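PDB 1EWQ: DNA mismatch repair protein MUTS from Thermus aquaticus, which takes part in DNA mismatch repair, binding mismatched DNA and acting as a weak ATPase. Local coordinates for residues A413-G418 against R490-I495; I553-H558 against P610-H615; G583-G588 against A694-E699; R594-I599 against N656-L661. One frame throughout, in Å; residues are numbered along the deposited sequence.

Interaction 1. Residues A413-G418 against R490-I495; sequences AAHREG and RLEALI
Ala414 meets Leu491 where two antiparallel helices, 406-433 and 479-511, run side by side; the axes of the short segments approach to 9.5 Å, with N-to-C directions 152° from one another. These are arms of the helical part of MutS, and the four-stranded antiparallel sheet at 439-477 lies between them in sequence, consistent with the clamp that this family carries at the end of its long lever helices. Ala414 is a small residue that lets the leucine come close: its CB stands only 3.4 Å from Leu491 CD1, tighter than usual van der Waals contact, with the CD2 branch of the same leucine farther off at 4.0 Å. With CG anti to the carbonyl carbon (chi1 -70°) and the chain extended to CD1, this methyl of Leu491 reaches the facing backbone. Next comes His415, whose backbone N also touches Leu491 CD1. His415 CB rests 3.9 Å from Ile495 CD1, and the edge of its ring turns toward Glu492, though the placing of that carboxylate is doubtful. Ile495 also packs on Leu408 and Leu411, so the apolar strip continues along helix 406-433. One turn on from Ala414, Gly418 presents no side chain to Leu491, and its backbone N bonds at 2.9 Å to Ala414 O, the very oxygen that Leu491 CD1 approaches to 3.1 Å.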
loop_
_atom_site.group_PDB
_atom_site.type_symbol
_atom_site.label_atom_id
_atom_site.label_comp_id
_atom_site.label_asym_id
_atom_site.label_seq_id
_atom_site.Cartn_x
_atom_site.Cartn_y
_atom_site.Cartn_z
ATOM N N ALA C 413 25.106 -15.097 -45.827
ATOM C CA ALA C 413 25.724 -14.644 -47.069
ATOM C C ALA C 413 24.683 -14.561 -48.176
ATOM O O ALA C 413 24.561 -13.542 -48.853
ATOM C CB ALA C 413 26.839 -15.603 -47.473
ATOM N N ALA C 414 23.935 -15.645 -48.345
ATOM C CA ALA C 414 22.901 -15.725 -49.362
ATOM C C ALA C 414 21.788 -14.709 -49.114
ATOM O O ALA C 414 21.121 -14.269 -50.054
ATOM C CB ALA C 414 22.323 -17.137 -49.407
ATOM N N HIS C 415 21.584 -14.339 -47.852
ATOM C CA HIS C 415 20.550 -13.367 -47.515
ATOM C C HIS C 415 21.000 -11.968 -47.935
ATOM O O HIS C 415 20.204 -11.177 -48.436
ATOM C CB HIS C 415 20.255 -13.368 -46.012
ATOM C CG HIS C 415 19.192 -12.393 -45.612
ATOM N ND1 HIS C 415 17.850 -12.629 -45.818
ATOM C CD2 HIS C 415 19.277 -11.156 -45.072
ATOM C CE1 HIS C 415 17.154 -11.578 -45.424
ATOM N NE2 HIS C 415 17.997 -10.670 -44.968
ATOM N N ARG C 416 22.278 -11.672 -47.724
ATOM C CA ARG C 416 22.841 -10.375 -48.098
ATOM C C ARG C 416 22.741 -10.197 -49.612
ATOM O O ARG C 416 22.432 -9.111 -50.107
ATOM C CB ARG C 416 24.307 -10.298 -47.679
ATOM C CG ARG C 416 24.545 -10.559 -46.201
ATOM C CD ARG C 416 25.783 -11.423 -46.002
ATOM N NE ARG C 416 26.479 -11.115 -44.756
ATOM C CZ ARG C 416 26.912 -9.898 -44.435
ATOM N NH1 ARG C 416 26.713 -8.882 -45.268
ATOM N NH2 ARG C 416 27.554 -9.691 -43.291
ATOM N N GLU C 417 23.006 -11.278 -50.338
ATOM C CA GLU C 417 22.940 -11.264 -51.794
ATOM C C GLU C 417 21.485 -11.147 -52.254
ATOM O O GLU C 417 21.194 -10.516 -53.272
ATOM C CB GLU C 417 23.574 -12.541 -52.358
ATOM C CG GLU C 417 24.906 -12.323 -53.082
ATOM C CD GLU C 417 25.944 -11.605 -52.229
ATOM O OE1 GLU C 417 26.310 -12.136 -51.153
ATOM O OE2 GLU C 417 26.395 -10.511 -52.641
ATOM N N GLY C 418 20.575 -11.755 -51.495
ATOM C CA GLY C 418 19.164 -11.696 -51.833
ATOM C C GLY C 418 18.619 -10.287 -51.683
ATOM O O GLY C 418 17.755 -9.858 -52.451
ATOM N N ARG C 490 12.832 -17.721 -47.556
ATOM C CA ARG C 490 13.328 -19.058 -47.235
ATOM C C ARG C 490 14.609 -18.942 -46.421
ATOM O O ARG C 490 14.794 -19.641 -45.427
ATOM C CB ARG C 490 13.605 -19.872 -48.512
ATOM C CG ARG C 490 13.991 -21.321 -48.226
ATOM C CD ARG C 490 14.358 -22.125 -49.487
ATOM N NE ARG C 490 15.800 -22.338 -49.602
ATOM C CZ ARG C 490 16.647 -21.441 -50.091
ATOM N NH1 ARG C 490 16.186 -20.274 -50.519
ATOM N NH2 ARG C 490 17.950 -21.693 -50.142
ATOM N N LEU C 491 15.498 -18.056 -46.850
ATOM C CA LEU C 491 16.746 -17.861 -46.141
ATOM C C LEU C 491 16.473 -17.388 -44.720
ATOM O O LEU C 491 17.002 -17.942 -43.764
ATOM C CB LEU C 491 17.622 -16.848 -46.874
ATOM C CG LEU C 491 18.172 -17.362 -48.201
ATOM C CD1 LEU C 491 19.051 -16.310 -48.852
ATOM C CD2 LEU C 491 18.966 -18.636 -47.945
ATOM N N GLU C 492 15.629 -16.372 -44.589
ATOM C CA GLU C 492 15.292 -15.833 -43.282
ATOM C C GLU C 492 14.750 -16.912 -42.349
ATOM O O GLU C 492 15.094 -16.948 -41.170
ATOM C CB GLU C 492 14.291 -14.679 -43.439
ATOM C CG GLU C 492 14.947 -13.400 -43.968
ATOM C CD GLU C 492 13.962 -12.282 -44.290
ATOM O OE1 GLU C 492 12.798 -12.340 -43.846
ATOM O OE2 GLU C 492 14.365 -11.330 -44.982
ATOM N N ALA C 493 13.913 -17.796 -42.880
ATOM C CA ALA C 493 13.347 -18.876 -42.078
ATOM C C ALA C 493 14.431 -19.877 -41.663
ATOM O O ALA C 493 14.429 -20.378 -40.535
ATOM C CB ALA C 493 12.253 -19.582 -42.855
ATOM N N LEU C 494 15.355 -20.167 -42.574
ATOM C CA LEU C 494 16.432 -21.099 -42.274
ATOM C C LEU C 494 17.396 -20.490 -41.276
ATOM O O LEU C 494 17.942 -21.191 -40.425
ATOM C CB LEU C 494 17.198 -21.484 -43.542
ATOM C CG LEU C 494 16.593 -22.571 -44.431
ATOM C CD1 LEU C 494 17.614 -22.960 -45.490
ATOM C CD2 LEU C 494 16.219 -23.795 -43.595
ATOM N N ILE C 495 17.611 -19.184 -41.387
ATOM C CA ILE C 495 18.520 -18.498 -40.481
ATOM C C ILE C 495 18.009 -18.545 -39.036
ATOM O O ILE C 495 18.778 -18.827 -38.117
ATOM C CB ILE C 495 18.734 -17.045 -40.922
ATOM C CG1 ILE C 495 19.508 -17.024 -42.246
ATOM C CG2 ILE C 495 19.491 -16.278 -39.848
ATOM C CD1 ILE C 495 19.664 -15.646 -42.855
#

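Interaction 2. Residues I553-H558 against P610-H615; sequences IRAGRH and PAEEAH
Arg557 lays one face of its guanidinium over the Pro610 carbonyl carbon, which sits off-centre toward the rim of the flat group, while Pro610 CB is 3.9 Å from Arg557 CZ. The far end of the arginine is anchored elsewhere, by a salt bridge from NH1 to Glu562 and hydrogen bonds to the carbonyls of Tyr540 and Gly541. Beneath it the Arg557 N bonds to Pro610 O at 3.0 Å. An alanine at Arg557 would probably leave Glu562 without its charged mate and uncover the Pro610 backbone. Toward Ile553 the two segments become antiparallel strands of a small mixed sheet, interrupted by a classic beta bulge: Glu612 and Glu613 together face Arg554. Arg554 O takes a hydrogen bond from Glu612 N at 2.8 Å and a weak one from Glu613 N, and Arg554 N gives one to Glu613 O. The bulge directs both acids at one arginine. A bend at chi3 (76°) turns its guanidinium between them. Arg554 NE points almost straight (171°) at Glu612 OE1, 2.8 Å away, which lies in the guanidinium plane and receives the proton on its anti lone pair. Arg554 NH1 forms the second salt bridge, with Glu613 OE2, though its modelled length is doubtfully short. Glu613 is held from its other oxygen too, OE1 accepting from His615 NE2 at 2.6 Å.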
loop_
_atom_site.group_PDB
_atom_site.type_symbol
_atom_site.label_atom_id
_atom_site.label_comp_id
_atom_site.label_asym_id
_atom_site.label_seq_id
_atom_site.Cartn_x
_atom_site.Cartn_y
_atom_site.Cartn_z
ATOM N N ILE C 553 32.850 -4.740 27.305
ATOM C CA ILE C 553 32.736 -3.841 26.174
ATOM C C ILE C 553 33.105 -2.419 26.573
ATOM O O ILE C 553 32.528 -1.858 27.506
ATOM C CB ILE C 553 31.288 -3.835 25.619
ATOM C CG1 ILE C 553 30.861 -5.260 25.244
ATOM C CG2 ILE C 553 31.198 -2.917 24.414
ATOM C CD1 ILE C 553 29.433 -5.359 24.708
ATOM N N ARG C 554 34.069 -1.843 25.868
ATOM C CA ARG C 554 34.474 -0.473 26.132
ATOM C C ARG C 554 33.973 0.403 24.992
ATOM O O ARG C 554 34.249 0.132 23.826
ATOM C CB ARG C 554 36.002 -0.353 26.236
ATOM C CG ARG C 554 36.472 1.040 26.708
ATOM C CD ARG C 554 37.994 1.133 26.927
ATOM N NE ARG C 554 38.753 1.226 25.676
ATOM C CZ ARG C 554 39.629 0.314 25.268
ATOM N NH1 ARG C 554 39.857 -0.760 26.013
ATOM N NH2 ARG C 554 40.283 0.472 24.122
ATOM N N ALA C 555 33.223 1.444 25.339
ATOM C CA ALA C 555 32.696 2.380 24.357
ATOM C C ALA C 555 31.894 1.735 23.233
ATOM O O ALA C 555 32.150 1.996 22.055
ATOM C CB ALA C 555 33.844 3.218 23.764
ATOM N N GLY C 556 30.917 0.908 23.599
ATOM C CA GLY C 556 30.085 0.273 22.597
ATOM C C GLY C 556 28.986 1.218 22.145
ATOM O O GLY C 556 28.625 2.148 22.867
ATOM N N ARG C 557 28.454 0.986 20.948
ATOM C CA ARG C 557 27.394 1.824 20.413
ATOM C C ARG C 557 26.423 0.987 19.584
ATOM O O ARG C 557 26.793 -0.063 19.046
ATOM C CB ARG C 557 27.970 2.914 19.513
ATOM C CG ARG C 557 29.446 3.196 19.699
ATOM C CD ARG C 557 30.042 3.499 18.355
ATOM N NE ARG C 557 31.327 2.862 18.174
ATOM C CZ ARG C 557 31.854 2.569 16.993
ATOM N NH1 ARG C 557 31.201 2.847 15.876
ATOM N NH2 ARG C 557 33.048 2.019 16.935
ATOM N N HIS C 558 25.183 1.459 19.483
ATOM C CA HIS C 558 24.172 0.767 18.698
ATOM C C HIS C 558 24.580 1.005 17.242
ATOM O O HIS C 558 24.572 2.139 16.767
ATOM C CB HIS C 558 22.788 1.357 18.975
ATOM C CG HIS C 558 21.664 0.557 18.389
ATOM N ND1 HIS C 558 21.544 0.323 17.034
ATOM C CD2 HIS C 558 20.605 -0.057 18.972
ATOM C CE1 HIS C 558 20.457 -0.394 16.808
ATOM N NE2 HIS C 558 19.869 -0.638 17.965
ATOM N N PRO C 610 30.850 -2.529 16.790
ATOM C CA PRO C 610 30.928 -1.099 17.115
ATOM C C PRO C 610 31.346 -0.819 18.555
ATOM O O PRO C 610 30.503 -0.664 19.433
ATOM C CB PRO C 610 29.507 -0.602 16.820
ATOM C CG PRO C 610 28.669 -1.800 17.180
ATOM C CD PRO C 610 29.450 -2.933 16.553
ATOM N N ALA C 611 32.651 -0.754 18.790
ATOM C CA ALA C 611 33.179 -0.484 20.125
ATOM C C ALA C 611 34.675 -0.198 20.047
ATOM O O ALA C 611 35.284 -0.337 18.988
ATOM C CB ALA C 611 32.930 -1.685 21.040
ATOM N N GLU C 612 35.257 0.218 21.165
ATOM C CA GLU C 612 36.687 0.475 21.211
ATOM C C GLU C 612 37.364 -0.865 21.432
ATOM O O GLU C 612 38.398 -1.157 20.845
ATOM C CB GLU C 612 37.028 1.441 22.345
ATOM C CG GLU C 612 37.146 2.879 21.888
ATOM C CD GLU C 612 37.405 3.839 23.031
ATOM O OE1 GLU C 612 38.034 3.418 24.027
ATOM O OE2 GLU C 612 36.990 5.016 22.931
ATOM N N GLU C 613 36.755 -1.685 22.279
ATOM C CA GLU C 613 37.266 -3.014 22.581
ATOM C C GLU C 613 36.071 -3.837 23.002
ATOM O O GLU C 613 35.132 -3.323 23.606
ATOM C CB GLU C 613 38.287 -2.975 23.727
ATOM C CG GLU C 613 38.948 -4.330 24.027
ATOM C CD GLU C 613 40.005 -4.241 25.121
ATOM O OE1 GLU C 613 40.602 -5.284 25.483
ATOM O OE2 GLU C 613 40.241 -3.120 25.621
ATOM N N ALA C 614 36.087 -5.115 22.672
ATOM C CA ALA C 614 34.977 -5.958 23.055
ATOM C C ALA C 614 35.471 -7.361 23.332
ATOM O O ALA C 614 36.126 -7.984 22.495
ATOM C CB ALA C 614 33.910 -5.964 21.955
ATOM N N HIS C 615 35.190 -7.822 24.546
ATOM C CA HIS C 615 35.536 -9.161 24.986
ATOM C C HIS C 615 34.148 -9.756 25.150
ATOM O O HIS C 615 33.322 -9.204 25.875
ATOM C CB HIS C 615 36.293 -9.105 26.318
ATOM C CG HIS C 615 37.730 -8.698 26.174
ATOM N ND1 HIS C 615 38.738 -9.602 25.915
ATOM C CD2 HIS C 615 38.322 -7.478 26.214
ATOM C CE1 HIS C 615 39.887 -8.959 25.800
ATOM N NE2 HIS C 615 39.663 -7.670 25.977
#

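Interaction 3. Residues G583-G588 against A694-E699; sequences GPNMAG and ATHYFE. With SO4 (sulfate ion), chain E; SO4 (sulfate ion), chain F.
The His696 imidazole works through its edge: the amide of Asn585 approaches one part of the rim, with Asn585 CG in the ring plane and the amide turned 82° against it, nearly perpendicular. Pro584 CA also lies at the edge, and so does a sulfate oxygen, O3 of the chain F ion, which accepts from His696 ND1 at 3.0 Å along a bent bond (140°). A water joins the two segments beside it, accepting from Gly583 N at 3.0 Å, donating to that same O3 at 2.6 Å and weakly to His696 O. This sulfate is further gripped by Tyr737 N and by Thr668 and Ser669 of the second subunit. Replacing His696 by an alanine would probably strip the ion of its ND1 donor and leave the Asn585 amide less restrained in its rotation. A second sulfate, chain E, takes an almost linear hydrogen bond (175°) from Met586 N to its O2 at 2.8 Å, and also binds Ser590 OG. Behind His696, Thr695 OG1 accepts from Tyr697 N at 3.1 Å in an ST turn. Both sulfates probably come from the crystallisation liquor, yet the chain E ion probably marks where a nucleotide phosphate would bind in the predicted ATP site: residues 583-588 make up most of the P-loop (Walker A) motif, completed by Lys589 and Ser590 and faced by a histidine that probably matches the switch histidine of ABC-type ATPases.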
loop_
_atom_site.group_PDB
_atom_site.type_symbol
_atom_site.label_atom_id
_atom_site.label_comp_id
_atom_site.label_asym_id
_atom_site.label_seq_id
_atom_site.Cartn_x
_atom_site.Cartn_y
_atom_site.Cartn_z
ATOM N N GLY C 583 16.698 4.378 36.417
ATOM C CA GLY C 583 16.793 5.694 35.818
ATOM C C GLY C 583 15.580 5.947 34.940
ATOM O O GLY C 583 14.837 5.016 34.628
ATOM N N PRO C 584 15.361 7.196 34.507
ATOM C CA PRO C 584 14.220 7.551 33.665
ATOM C C PRO C 584 14.334 7.073 32.238
ATOM O O PRO C 584 15.408 6.699 31.774
ATOM C CB PRO C 584 14.217 9.066 33.732
ATOM C CG PRO C 584 15.681 9.365 33.725
ATOM C CD PRO C 584 16.224 8.370 34.734
ATOM N N ASN C 585 13.206 7.089 31.547
ATOM C CA ASN C 585 13.165 6.720 30.145
ATOM C C ASN C 585 13.694 7.940 29.375
ATOM O O ASN C 585 13.903 9.004 29.959
ATOM C CB ASN C 585 11.725 6.407 29.737
ATOM C CG ASN C 585 11.179 5.182 30.439
ATOM O OD1 ASN C 585 11.628 4.060 30.188
ATOM N ND2 ASN C 585 10.208 5.386 31.322
HETATM N N MSE C 586 13.914 7.785 28.075
HETATM C CA MSE C 586 14.430 8.874 27.247
HETATM C C MSE C 586 15.910 9.144 27.524
HETATM O O MSE C 586 16.452 10.153 27.087
HETATM C CB MSE C 586 13.624 10.162 27.472
HETATM C CG MSE C 586 12.157 10.067 27.065
HETATM SE SE MSE C 586 11.203 11.741 27.332
HETATM C CE MSE C 586 11.061 11.660 29.242
ATOM N N ALA C 587 16.557 8.248 28.259
ATOM C CA ALA C 587 17.974 8.398 28.563
ATOM C C ALA C 587 18.775 7.254 27.944
ATOM O O ALA C 587 19.878 6.951 28.392
ATOM C CB ALA C 587 18.190 8.434 30.068
ATOM N N GLY C 588 18.195 6.607 26.935
ATOM C CA GLY C 588 18.873 5.526 26.235
ATOM C C GLY C 588 19.032 4.172 26.911
ATOM O O GLY C 588 19.954 3.432 26.567
ATOM N N ALA C 694 16.209 -3.433 32.540
ATOM C CA ALA C 694 15.904 -2.012 32.667
ATOM C C ALA C 694 14.590 -1.916 33.429
ATOM O O ALA C 694 13.592 -2.536 33.037
ATOM C CB ALA C 694 15.750 -1.377 31.289
ATOM N N THR C 695 14.573 -1.135 34.502
ATOM C CA THR C 695 13.361 -1.005 35.312
ATOM C C THR C 695 13.342 0.304 36.087
ATOM O O THR C 695 14.347 1.010 36.141
ATOM C CB THR C 695 13.256 -2.181 36.326
ATOM O OG1 THR C 695 12.045 -2.072 37.089
ATOM C CG2 THR C 695 14.443 -2.169 37.273
ATOM N N HIS C 696 12.192 0.628 36.675
ATOM C CA HIS C 696 12.050 1.834 37.485
ATOM C C HIS C 696 11.977 1.427 38.946
ATOM O O HIS C 696 12.081 2.265 39.834
ATOM C CB HIS C 696 10.769 2.589 37.131
ATOM C CG HIS C 696 10.794 3.200 35.770
ATOM N ND1 HIS C 696 11.737 4.132 35.394
ATOM C CD2 HIS C 696 10.021 2.982 34.679
ATOM C CE1 HIS C 696 11.546 4.458 34.128
ATOM N NE2 HIS C 696 10.513 3.774 33.671
ATOM N N TYR C 697 11.786 0.136 39.194
ATOM C CA TYR C 697 11.679 -0.359 40.562
ATOM C C TYR C 697 12.964 -0.222 41.368
ATOM O O TYR C 697 13.913 -0.992 41.182
ATOM C CB TYR C 697 11.248 -1.825 40.547
ATOM C CG TYR C 697 9.832 -2.048 40.054
ATOM C CD1 TYR C 697 9.476 -3.241 39.439
ATOM C CD2 TYR C 697 8.835 -1.089 40.266
ATOM C CE1 TYR C 697 8.170 -3.486 39.054
ATOM C CE2 TYR C 697 7.517 -1.324 39.885
ATOM C CZ TYR C 697 7.192 -2.526 39.281
ATOM O OH TYR C 697 5.894 -2.793 38.908
ATOM N N PHE C 698 13.008 0.771 42.251
ATOM C CA PHE C 698 14.186 0.943 43.096
ATOM C C PHE C 698 14.225 -0.272 44.018
ATOM O O PHE C 698 15.284 -0.699 44.463
ATOM C CB PHE C 698 14.089 2.212 43.956
ATOM C CG PHE C 698 14.364 3.488 43.210
ATOM C CD1 PHE C 698 13.359 4.118 42.476
ATOM C CD2 PHE C 698 15.630 4.076 43.260
ATOM C CE1 PHE C 698 13.601 5.315 41.804
ATOM C CE2 PHE C 698 15.884 5.278 42.588
ATOM C CZ PHE C 698 14.864 5.898 41.859
ATOM N N GLU C 699 13.048 -0.823 44.297
ATOM C CA GLU C 699 12.956 -1.977 45.167
ATOM C C GLU C 699 13.830 -3.138 44.674
ATOM O O GLU C 699 14.415 -3.854 45.481
ATOM C CB GLU C 699 11.486 -2.414 45.341
ATOM C CG GLU C 699 10.576 -2.100 44.171
ATOM C CD GLU C 699 10.110 -0.647 44.146
ATOM O OE1 GLU C 699 9.095 -0.312 44.810
ATOM O OE2 GLU C 699 10.773 0.155 43.464
HETATM S S SO4 E . 14.047 4.053 27.137
HETATM O O1 SO4 E . 13.106 3.021 26.659
HETATM O O2 SO4 E . 13.507 5.382 26.797
HETATM O O3 SO4 E . 14.207 3.962 28.598
HETATM O O4 SO4 E . 15.361 3.897 26.494
HETATM S S SO4 F . 12.134 7.281 37.416
HETATM O O1 SO4 F . 11.401 7.591 38.657
HETATM O O2 SO4 F . 13.193 8.279 37.188
HETATM O O3 SO4 F . 12.725 5.942 37.545
HETATM O O4 SO4 F . 11.190 7.303 36.286
HETATM O O HOH W 1 14.477 4.148 38.397
#

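Interaction 4. Residues R594-I599 against N656-L661; sequences RQTALI and NSLVLL
Ala597 CB sits against two leucines of the strand, 3.7 Å from Leu660 CD1 and 4.0 Å from Leu658 CD2. The second of these methyls also reaches the main chain of the helix, where Leu658 CD2 is 3.7 Å from Ala597 CA. Leu658 and Leu660 stand two residues apart and so point to the same side of the strand, but they bring their methyls in by different torsions: Leu658 has CG anti to the backbone N (chi1 172°), Leu660 has it anti to the carbonyl carbon (chi1 -57°). More loosely, Thr596 CG2 approaches Leu658 CD1 at 4.3 Å. The contact is wholly apolar at these points; the Thr596 hydroxyl is satisfied within its own helix by Phe592 O.

Around this first shell, neighbouring strands complete the core. Leu692 of strand 690-694 touches both Thr596 and Leu660, Ile622 of strand 621-625 meets Ala597, and Thr624 flanks Leu660. Val659 and Leu661 point to the other side of the sheet and pack on helix 670-687, so the strand is sandwiched between helical layers. The axes of the helix and strand segments approach to 9.5 Å, their N-to-C directions 158° apart and so nearly antiparallel. This is the layout of a P-loop NTPase: helix 589-603, which follows the Walker A loop, lies against the central sheet on the hydrophobic strand 657-662, which is probably the Walker B strand of the ATPase domain.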
loop_
_atom_site.group_PDB
_atom_site.type_symbol
_atom_site.label_atom_id
_atom_site.label_comp_id
_atom_site.label_asym_id
_atom_site.label_seq_id
_atom_site.Cartn_x
_atom_site.Cartn_y
_atom_site.Cartn_z
ATOM N N ARG C 594 19.672 -3.036 23.571
ATOM C CA ARG C 594 19.756 -3.503 22.193
ATOM C C ARG C 594 21.170 -3.481 21.616
ATOM O O ARG C 594 21.542 -4.408 20.895
ATOM C CB ARG C 594 18.831 -2.692 21.288
ATOM C CG ARG C 594 17.340 -2.780 21.647
ATOM C CD ARG C 594 16.504 -2.003 20.639
ATOM N NE ARG C 594 15.132 -1.838 21.083
ATOM C CZ ARG C 594 14.642 -0.723 21.624
ATOM N NH1 ARG C 594 15.418 0.350 21.785
ATOM N NH2 ARG C 594 13.379 -0.686 22.023
ATOM N N GLN C 595 21.960 -2.446 21.923
ATOM C CA GLN C 595 23.318 -2.381 21.380
ATOM C C GLN C 595 24.139 -3.557 21.877
ATOM O O GLN C 595 24.991 -4.071 21.161
ATOM C CB GLN C 595 24.010 -1.044 21.732
ATOM C CG GLN C 595 24.813 -0.977 23.032
ATOM C CD GLN C 595 25.451 0.413 23.255
ATOM O OE1 GLN C 595 26.462 0.551 23.951
ATOM N NE2 GLN C 595 24.852 1.433 22.677
ATOM N N THR C 596 23.861 -3.991 23.102
ATOM C CA THR C 596 24.562 -5.123 23.697
ATOM C C THR C 596 24.275 -6.385 22.878
ATOM O O THR C 596 25.188 -7.121 22.510
ATOM C CB THR C 596 24.100 -5.345 25.145
ATOM O OG1 THR C 596 24.389 -4.176 25.919
ATOM C CG2 THR C 596 24.801 -6.545 25.756
ATOM N N ALA C 597 23.000 -6.619 22.585
ATOM C CA ALA C 597 22.600 -7.780 21.802
ATOM C C ALA C 597 23.185 -7.710 20.390
ATOM O O ALA C 597 23.639 -8.719 19.838
ATOM C CB ALA C 597 21.074 -7.860 21.730
ATOM N N LEU C 598 23.183 -6.519 19.804
ATOM C CA LEU C 598 23.711 -6.387 18.452
ATOM C C LEU C 598 25.210 -6.637 18.377
ATOM O O LEU C 598 25.688 -7.292 17.453
ATOM C CB LEU C 598 23.352 -5.016 17.865
ATOM C CG LEU C 598 21.847 -4.886 17.601
ATOM C CD1 LEU C 598 21.506 -3.450 17.193
ATOM C CD2 LEU C 598 21.432 -5.882 16.530
ATOM N N ILE C 599 25.956 -6.129 19.347
ATOM C CA ILE C 599 27.401 -6.349 19.354
ATOM C C ILE C 599 27.679 -7.854 19.431
ATOM O O ILE C 599 28.533 -8.375 18.705
ATOM C CB ILE C 599 28.061 -5.625 20.552
ATOM C CG1 ILE C 599 28.029 -4.110 20.307
ATOM C CG2 ILE C 599 29.485 -6.129 20.763
ATOM C CD1 ILE C 599 28.406 -3.296 21.532
ATOM N N ASN C 656 24.080 -19.638 29.516
ATOM C CA ASN C 656 24.841 -19.036 28.432
ATOM C C ASN C 656 23.962 -18.122 27.593
ATOM O O ASN C 656 24.314 -17.749 26.474
ATOM C CB ASN C 656 25.456 -20.132 27.559
ATOM C CG ASN C 656 26.416 -21.005 28.340
ATOM O OD1 ASN C 656 27.248 -20.499 29.098
ATOM N ND2 ASN C 656 26.309 -22.317 28.170
ATOM N N SER C 657 22.811 -17.754 28.140
ATOM C CA SER C 657 21.907 -16.891 27.402
ATOM C C SER C 657 22.047 -15.430 27.757
ATOM O O SER C 657 22.465 -15.082 28.859
ATOM C CB SER C 657 20.457 -17.322 27.616
ATOM O OG SER C 657 20.268 -18.641 27.145
ATOM N N LEU C 658 21.721 -14.584 26.787
ATOM C CA LEU C 658 21.735 -13.137 26.976
ATOM C C LEU C 658 20.261 -12.817 27.024
ATOM O O LEU C 658 19.555 -13.034 26.040
ATOM C CB LEU C 658 22.380 -12.409 25.791
ATOM C CG LEU C 658 22.253 -10.867 25.816
ATOM C CD1 LEU C 658 23.049 -10.294 26.982
ATOM C CD2 LEU C 658 22.752 -10.255 24.497
ATOM N N VAL C 659 19.795 -12.339 28.170
ATOM C CA VAL C 659 18.393 -11.988 28.353
ATOM C C VAL C 659 18.265 -10.473 28.518
ATOM O O VAL C 659 18.997 -9.870 29.309
ATOM C CB VAL C 659 17.822 -12.688 29.612
ATOM C CG1 VAL C 659 16.386 -12.277 29.827
ATOM C CG2 VAL C 659 17.948 -14.231 29.467
ATOM N N LEU C 660 17.339 -9.862 27.780
ATOM C CA LEU C 660 17.128 -8.416 27.842
ATOM C C LEU C 660 15.705 -8.099 28.282
ATOM O O LEU C 660 14.766 -8.296 27.519
ATOM C CB LEU C 660 17.386 -7.776 26.470
ATOM C CG LEU C 660 18.755 -7.967 25.791
ATOM C CD1 LEU C 660 18.790 -7.138 24.492
ATOM C CD2 LEU C 660 19.869 -7.527 26.710
ATOM N N LEU C 661 15.543 -7.622 29.515
ATOM C CA LEU C 661 14.215 -7.297 30.023
ATOM C C LEU C 661 14.037 -5.795 30.149
ATOM O O LEU C 661 14.888 -5.089 30.687
ATOM C CB LEU C 661 13.962 -7.974 31.370
ATOM C CG LEU C 661 14.154 -9.495 31.437
ATOM C CD1 LEU C 661 13.721 -9.987 32.819
ATOM C CD2 LEU C 661 13.356 -10.189 30.335
#

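Interaction 1 comes first along the chain and stands alone in the helical arms, its centre 71 to 83 Å from those of the others and on the opposite side of the chain's centre. Interactions 2, 3 and 4 cluster at the ATPase end; the segments of interaction 2 alternate with those of 3 and 4, and both segments of 4 fall between those of 3. Helix 589-603 ties them together: it starts at the P-loop, carries residues 594-599, and receives Ile553 and His558. Centres lie 13 Å apart for interactions 2 and 4, about 17 Å for 3 and 4, which share neighbouring strands 657-662 and 690-694. Bound DNA comes within about 11 Å (nearest atoms) of interaction 1 but stays about 53 Å from interaction 3.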